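Local atomic coordinates of putative DsbA oxidoreductase SCO1869 (Streptomyces coelicolor A3, PDB entry 3GL5), a protein that is probably a thiol-disulfide oxidoreductase of the DsbA family, built on a thioredoxin-type fold, although its biological role has not been established. Residues Asp53-Pro56 / Val57-Leu61; Ala148-Ala152 / Glu153-Ala157. One frame throughout, in Å; residues are numbered along the deposited sequence.

Contact 1 (Asp53-Pro56 / Val57-Leu61); sequences DVQP and VLTML
Pro56 and Thr59 meet at the N-terminus of helix 57-64, where Pro56 takes the N-cap position and ends the short strand 55-56. The case illustrates how a residue without a capping side chain can still open a helix: here the carbonyl of the cap residue takes the first helical bond, while its ring packs on Thr59. Thr59 has its hydroxyl beside its own backbone N, anti to the carbonyl carbon (chi1 -54°), which sets OG1 against the CB-CG side of the proline ring, 3.4 Å from Pro56 CG and about as near to CB. The same rotamer sends the methyl CG2 away from the ring, anti to the backbone N. This is a van der Waals contact, with the two side chains meeting obliquely. Gln55, its chain extended beyond CG, crosses the selenomethionine at position 60 at about a right angle, and its OE1 comes to 3.5 Å from Met60 CB. Beyond CB the selenomethionine chain turns off, bends at chi3 and reaches His97 of the partner strand 96-97. Val57 points away from the preceding residues and packs on Arg95 and His97. The first turn closes with Met60 N donating to Pro56 O at 3.1 Å, a nearly straight bond (162°) lying in the carbonyl plane.

Contact 2 (Ala148-Ala152 / Glu153-Ala157); sequences AGLDA and EEVRA
Both Asp151 and Glu154 hold CG anti to the backbone N (chi1 168° and 166°), and these torsions bring their carboxylates round to the same helix start. Asp151 is the N-cap of helix 152-160: its OD2 accepts from Glu154 N at 3.0 Å, although the position of OD2 is somewhat uncertain. Its carbonyl O receives Val155 N at 3.0 Å, and one residue on, Ala152 O receives Arg156 N at 2.9 Å. Glu154, bent at chi2, brings OE2 back toward the loop, where a water donates to it at 2.8 Å and accepts from Asp151 N at 2.7 Å. The two carboxylates lie near each other as modelled, and the salt bridge from Glu154 OE2 to Arg113 probably offsets some of the negative charge. Replacing Glu154 with an alanine would probably leave Arg113 without this carboxylate mate and the water without this acceptor. On the buried side Leu150 crosses Val155 at about a right angle, CD2 and CG2 3.8 Å apart, and both lie on Leu109 of helix 101-111. Arg156 runs extended from CG to NE and pairs with Glu139. The whole is a short loop joining two consecutive helices, with a Schellman motif at Gly149 ending helix 138-147 and an aspartate N-cap opening the second.

Overall arrangement
Contacts 1 and 2 are two solutions to the same problem, the start of a helix, with a proline at the cap in one and an aspartate in the other. They follow in series along the chain, within the DsbA-like thioredoxin domain; their centres lie 29 Å apart and their nearest atoms about 18 Å, so they do not touch. Both lie well out, about 21 and 20 Å from the centre of the chain. In contact 1 the Val57 side chain is about 4 Å from an acetate, probably from the crystallisation liquor, and about 9 Å from the sodium ion held by Gly126, Asn127, Asp130 and Arg132. The Cys13-Cys16 disulfide, a thioredoxin-type CxxC pair, belongs to neither contact.

Contact 1 (Asp53-Pro56 / Val57-Leu61)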
ATOM      1  N   ASP A  53     -14.788  12.381  25.825  1.00 35.94           N
ATOM      2  CA  ASP A  53     -15.979  13.116  25.426  1.00 35.60           C
ATOM      3  C   ASP A  53     -16.882  12.272  24.502  1.00 35.30           C
ATOM      4  O   ASP A  53     -16.774  12.339  23.274  1.00 35.36           O
ATOM      5  CB  ASP A  53     -15.558  14.438  24.772  1.00 36.26           C
ATOM      6  CG  ASP A  53     -16.712  15.387  24.565  1.00 37.66           C
ATOM      7  OD1 ASP A  53     -17.717  15.284  25.306  1.00 39.18           O
ATOM      8  OD2 ASP A  53     -16.606  16.250  23.661  1.00 39.44           O
ATOM      9  N   VAL A  54     -17.744  11.451  25.103  1.00 34.78           N
ATOM     10  CA  VAL A  54     -18.723  10.622  24.375  1.00 34.50           C
ATOM     11  C   VAL A  54     -20.115  11.192  24.610  1.00 34.78           C
ATOM     12  O   VAL A  54     -20.500  11.478  25.731  1.00 35.30           O
ATOM     13  CB  VAL A  54     -18.712   9.120  24.829  1.00 34.82           C
ATOM     14  CG1 VAL A  54     -19.470   8.213  23.806  1.00 33.21           C
ATOM     15  CG2 VAL A  54     -17.291   8.621  25.042  1.00 32.84           C
ATOM     16  N   GLN A  55     -20.871  11.343  23.538  1.00 35.53           N
ATOM     17  CA  GLN A  55     -22.156  12.033  23.570  1.00 36.25           C
ATOM     18  C   GLN A  55     -23.177  11.163  22.834  1.00 35.88           C
ATOM     19  O   GLN A  55     -22.805  10.468  21.891  1.00 34.91           O
ATOM     20  CB  GLN A  55     -21.991  13.328  22.787  1.00 36.45           C
ATOM     21  CG  GLN A  55     -22.553  14.549  23.473  1.00 40.22           C
ATOM     22  CD  GLN A  55     -22.485  15.761  22.578  1.00 43.36           C
ATOM     23  OE1 GLN A  55     -22.063  15.682  21.417  1.00 45.47           O
ATOM     24  NE2 GLN A  55     -22.884  16.906  23.118  1.00 45.90           N
ATOM     25  N   PRO A  56     -24.468  11.226  23.218  1.00 35.69           N
ATOM     26  CA  PRO A  56     -25.457  10.552  22.347  1.00 35.46           C
ATOM     27  C   PRO A  56     -25.572  11.271  21.012  1.00 35.98           C
ATOM     28  O   PRO A  56     -25.568  12.504  20.978  1.00 36.48           O
ATOM     29  CB  PRO A  56     -26.769  10.640  23.125  1.00 35.43           C
ATOM     30  CG  PRO A  56     -26.374  11.072  24.539  1.00 35.78           C
ATOM     31  CD  PRO A  56     -25.069  11.808  24.430  1.00 35.63           C
ATOM     32  N   VAL A  57     -25.642  10.515  19.917  1.00 35.99           N
ATOM     33  CA  VAL A  57     -25.730  11.105  18.577  1.00 36.22           C
ATOM     34  C   VAL A  57     -26.898  12.101  18.487  1.00 37.13           C
ATOM     35  O   VAL A  57     -26.777  13.189  17.920  1.00 36.85           O
ATOM     36  CB  VAL A  57     -25.864  10.009  17.452  1.00 35.79           C
ATOM     37  CG1 VAL A  57     -26.291  10.640  16.124  1.00 34.74           C
ATOM     38  CG2 VAL A  57     -24.571   9.268  17.269  1.00 33.76           C
ATOM     39  N   LEU A  58     -28.025  11.727  19.074  1.00 38.06           N
ATOM     40  CA  LEU A  58     -29.253  12.468  18.850  1.00 39.62           C
ATOM     41  C   LEU A  58     -29.199  13.841  19.587  1.00 39.85           C
ATOM     42  O   LEU A  58     -29.661  14.861  19.059  1.00 39.53           O
ATOM     43  CB  LEU A  58     -30.400  11.611  19.341  1.00 40.34           C
ATOM     44  CG  LEU A  58     -31.722  11.668  18.615  1.00 42.73           C
ATOM     45  CD1 LEU A  58     -31.918  10.331  17.890  1.00 42.23           C
ATOM     46  CD2 LEU A  58     -32.761  11.925  19.713  1.00 42.86           C
ATOM     47  N   THR A  59     -28.577  13.833  20.774  1.00 39.99           N
ATOM     48  CA  THR A  59     -28.210  15.028  21.542  1.00 40.76           C
ATOM     49  C   THR A  59     -27.298  15.943  20.741  1.00 40.31           C
ATOM     50  O   THR A  59     -27.505  17.161  20.709  1.00 40.11           O
ATOM     51  CB  THR A  59     -27.474  14.637  22.862  1.00 41.25           C
ATOM     52  OG1 THR A  59     -28.275  13.706  23.584  1.00 42.22           O
ATOM     53  CG2 THR A  59     -27.199  15.848  23.747  1.00 41.51           C
HETATM   54  N   MSE A  60     -26.279  15.352  20.115  0.50 39.90           N
HETATM   55  CA  MSE A  60     -25.331  16.086  19.272  0.50 39.61           C
HETATM   56  C   MSE A  60     -26.034  16.807  18.126  0.50 39.71           C
HETATM   57  O   MSE A  60     -25.745  17.968  17.848  0.50 39.51           O
HETATM   58  CB  MSE A  60     -24.254  15.149  18.708  0.50 39.52           C
HETATM   59  CG  MSE A  60     -23.549  15.687  17.457  0.50 38.83           C
HETATM   60 SE   MSE A  60     -22.582  14.282  16.496  0.35 38.94          SE
HETATM   61  CE  MSE A  60     -23.761  14.064  14.976  0.50 36.86           C
ATOM     62  N   LEU A  61     -26.956  16.114  17.463  1.00 39.78           N
ATOM     63  CA  LEU A  61     -27.692  16.704  16.344  1.00 40.39           C
ATOM     64  C   LEU A  61     -28.573  17.875  16.807  1.00 40.73           C
ATOM     65  O   LEU A  61     -28.539  18.968  16.255  1.00 40.93           O
ATOM     66  CB  LEU A  61     -28.519  15.640  15.622  1.00 39.76           C
ATOM     67  CG  LEU A  61     -27.590  14.600  14.989  1.00 39.79           C
ATOM     68  CD1 LEU A  61     -28.361  13.438  14.413  1.00 40.45           C
ATOM     69  CD2 LEU A  61     -26.708  15.228  13.943  1.00 38.57           C
TER

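Contact 2 (Ala148-Ala152 / Glu153-Ala157)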
ATOM      1  N   ALA A 148     -11.249  -9.709  15.044  1.00 29.10           N
ATOM      2  CA  ALA A 148     -10.833  -9.459  13.662  1.00 29.56           C
ATOM      3  C   ALA A 148      -9.531 -10.181  13.223  1.00 30.27           C
ATOM      4  O   ALA A 148      -9.058  -9.989  12.095  1.00 30.43           O
ATOM      5  CB  ALA A 148     -10.719  -7.916  13.425  1.00 29.74           C
ATOM      6  N   GLY A 149      -8.973 -11.026  14.091  1.00 30.46           N
ATOM      7  CA  GLY A 149      -7.737 -11.717  13.783  1.00 31.13           C
ATOM      8  C   GLY A 149      -6.464 -11.159  14.406  1.00 32.06           C
ATOM      9  O   GLY A 149      -5.412 -11.803  14.343  1.00 31.29           O
ATOM     10  N   LEU A 150      -6.535  -9.975  15.011  1.00 32.42           N
ATOM     11  CA  LEU A 150      -5.323  -9.359  15.559  1.00 34.01           C
ATOM     12  C   LEU A 150      -4.911  -9.976  16.900  1.00 33.75           C
ATOM     13  O   LEU A 150      -5.734 -10.587  17.569  1.00 33.77           O
ATOM     14  CB  LEU A 150      -5.489  -7.849  15.680  1.00 33.89           C
ATOM     15  CG  LEU A 150      -5.280  -7.051  14.408  1.00 35.61           C
ATOM     16  CD1 LEU A 150      -6.450  -7.186  13.453  1.00 36.28           C
ATOM     17  CD2 LEU A 150      -5.170  -5.610  14.804  1.00 37.32           C
ATOM     18  N   ASP A 151      -3.644  -9.821  17.274  1.00 34.40           N
ATOM     19  CA  ASP A 151      -3.120 -10.286  18.583  1.00 35.36           C
ATOM     20  C   ASP A 151      -3.364  -9.259  19.698  1.00 35.22           C
ATOM     21  O   ASP A 151      -3.230  -8.074  19.467  1.00 35.62           O
ATOM     22  CB  ASP A 151      -1.610 -10.609  18.493  1.00 36.06           C
ATOM     23  CG  ASP A 151      -0.956 -10.804  19.874  1.00 37.35           C
ATOM     24  OD1 ASP A 151      -0.903 -11.947  20.360  1.00 39.49           O
ATOM     25  OD2 ASP A 151      -0.530  -9.814  20.506  1.00 40.61           O
ATOM     26  N   ALA A 152      -3.658  -9.727  20.910  1.00 35.20           N
ATOM     27  CA  ALA A 152      -4.185  -8.899  22.006  1.00 34.92           C
ATOM     28  C   ALA A 152      -3.172  -8.111  22.838  1.00 35.12           C
ATOM     29  O   ALA A 152      -3.410  -6.916  23.133  1.00 35.32           O
ATOM     30  CB  ALA A 152      -5.021  -9.752  22.922  1.00 35.46           C
ATOM     31  N   GLU A 153      -2.078  -8.773  23.232  0.50 34.64           N
ATOM     32  CA  GLU A 153      -1.006  -8.133  24.007  0.50 34.38           C
ATOM     33  C   GLU A 153      -0.495  -6.949  23.195  0.50 34.43           C
ATOM     34  O   GLU A 153      -0.127  -5.900  23.738  0.50 34.79           O
ATOM     35  CB  GLU A 153       0.149  -9.121  24.271  0.50 33.90           C
ATOM     36  CG  GLU A 153      -0.265 -10.583  24.483  0.50 32.26           C
ATOM     37  CD  GLU A 153       0.890 -11.575  24.277  0.50 31.14           C
ATOM     38  OE1 GLU A 153       2.064 -11.224  24.540  0.50 29.11           O
ATOM     39  OE2 GLU A 153       0.625 -12.714  23.849  0.50 29.94           O
ATOM     40  N   GLU A 154      -0.503  -7.159  21.882  1.00 34.34           N
ATOM     41  CA  GLU A 154      -0.013  -6.257  20.870  1.00 33.77           C
ATOM     42  C   GLU A 154      -0.959  -5.089  20.634  1.00 34.09           C
ATOM     43  O   GLU A 154      -0.535  -3.923  20.565  1.00 34.86           O
ATOM     44  CB  GLU A 154       0.049  -7.123  19.628  1.00 33.80           C
ATOM     45  CG  GLU A 154       0.208  -6.503  18.294  1.00 33.16           C
ATOM     46  CD  GLU A 154       1.016  -7.430  17.417  1.00 35.24           C
ATOM     47  OE1 GLU A 154       2.020  -7.971  17.920  1.00 31.54           O
ATOM     48  OE2 GLU A 154       0.652  -7.645  16.245  1.00 38.31           O
ATOM     49  N   VAL A 155      -2.248  -5.399  20.517  1.00 33.06           N
ATOM     50  CA  VAL A 155      -3.249  -4.388  20.273  1.00 32.40           C
ATOM     51  C   VAL A 155      -3.235  -3.450  21.455  1.00 31.93           C
ATOM     52  O   VAL A 155      -3.328  -2.248  21.305  1.00 32.59           O
ATOM     53  CB  VAL A 155      -4.620  -5.059  20.044  1.00 32.50           C
ATOM     54  CG1 VAL A 155      -5.770  -4.152  20.444  1.00 31.99           C
ATOM     55  CG2 VAL A 155      -4.727  -5.478  18.589  1.00 32.24           C
ATOM     56  N   ARG A 156      -3.043  -4.035  22.630  1.00 32.35           N
ATOM     57  CA  ARG A 156      -2.932  -3.330  23.894  1.00 32.37           C
ATOM     58  C   ARG A 156      -1.711  -2.436  23.978  1.00 32.52           C
ATOM     59  O   ARG A 156      -1.801  -1.314  24.512  1.00 32.88           O
ATOM     60  CB  ARG A 156      -2.883  -4.330  25.058  1.00 32.60           C
ATOM     61  CG  ARG A 156      -4.242  -4.798  25.494  1.00 32.75           C
ATOM     62  CD  ARG A 156      -4.206  -5.244  26.936  1.00 35.72           C
ATOM     63  NE  ARG A 156      -5.520  -5.738  27.337  1.00 37.15           N
ATOM     64  CZ  ARG A 156      -5.967  -6.961  27.067  1.00 37.87           C
ATOM     65  NH1 ARG A 156      -5.213  -7.822  26.393  1.00 37.63           N
ATOM     66  NH2 ARG A 156      -7.177  -7.330  27.468  1.00 39.55           N
ATOM     67  N   ALA A 157      -0.580  -2.927  23.464  1.00 31.87           N
ATOM     68  CA  ALA A 157       0.637  -2.113  23.379  1.00 31.49           C
ATOM     69  C   ALA A 157       0.397  -0.881  22.499  1.00 31.20           C
ATOM     70  O   ALA A 157       0.799   0.211  22.857  1.00 31.21           O
ATOM     71  CB  ALA A 157       1.811  -2.934  22.849  1.00 31.19           C
TER
HETATM   72  O   HOH W   1      -2.074  -8.045  15.886  1.00 35.91           O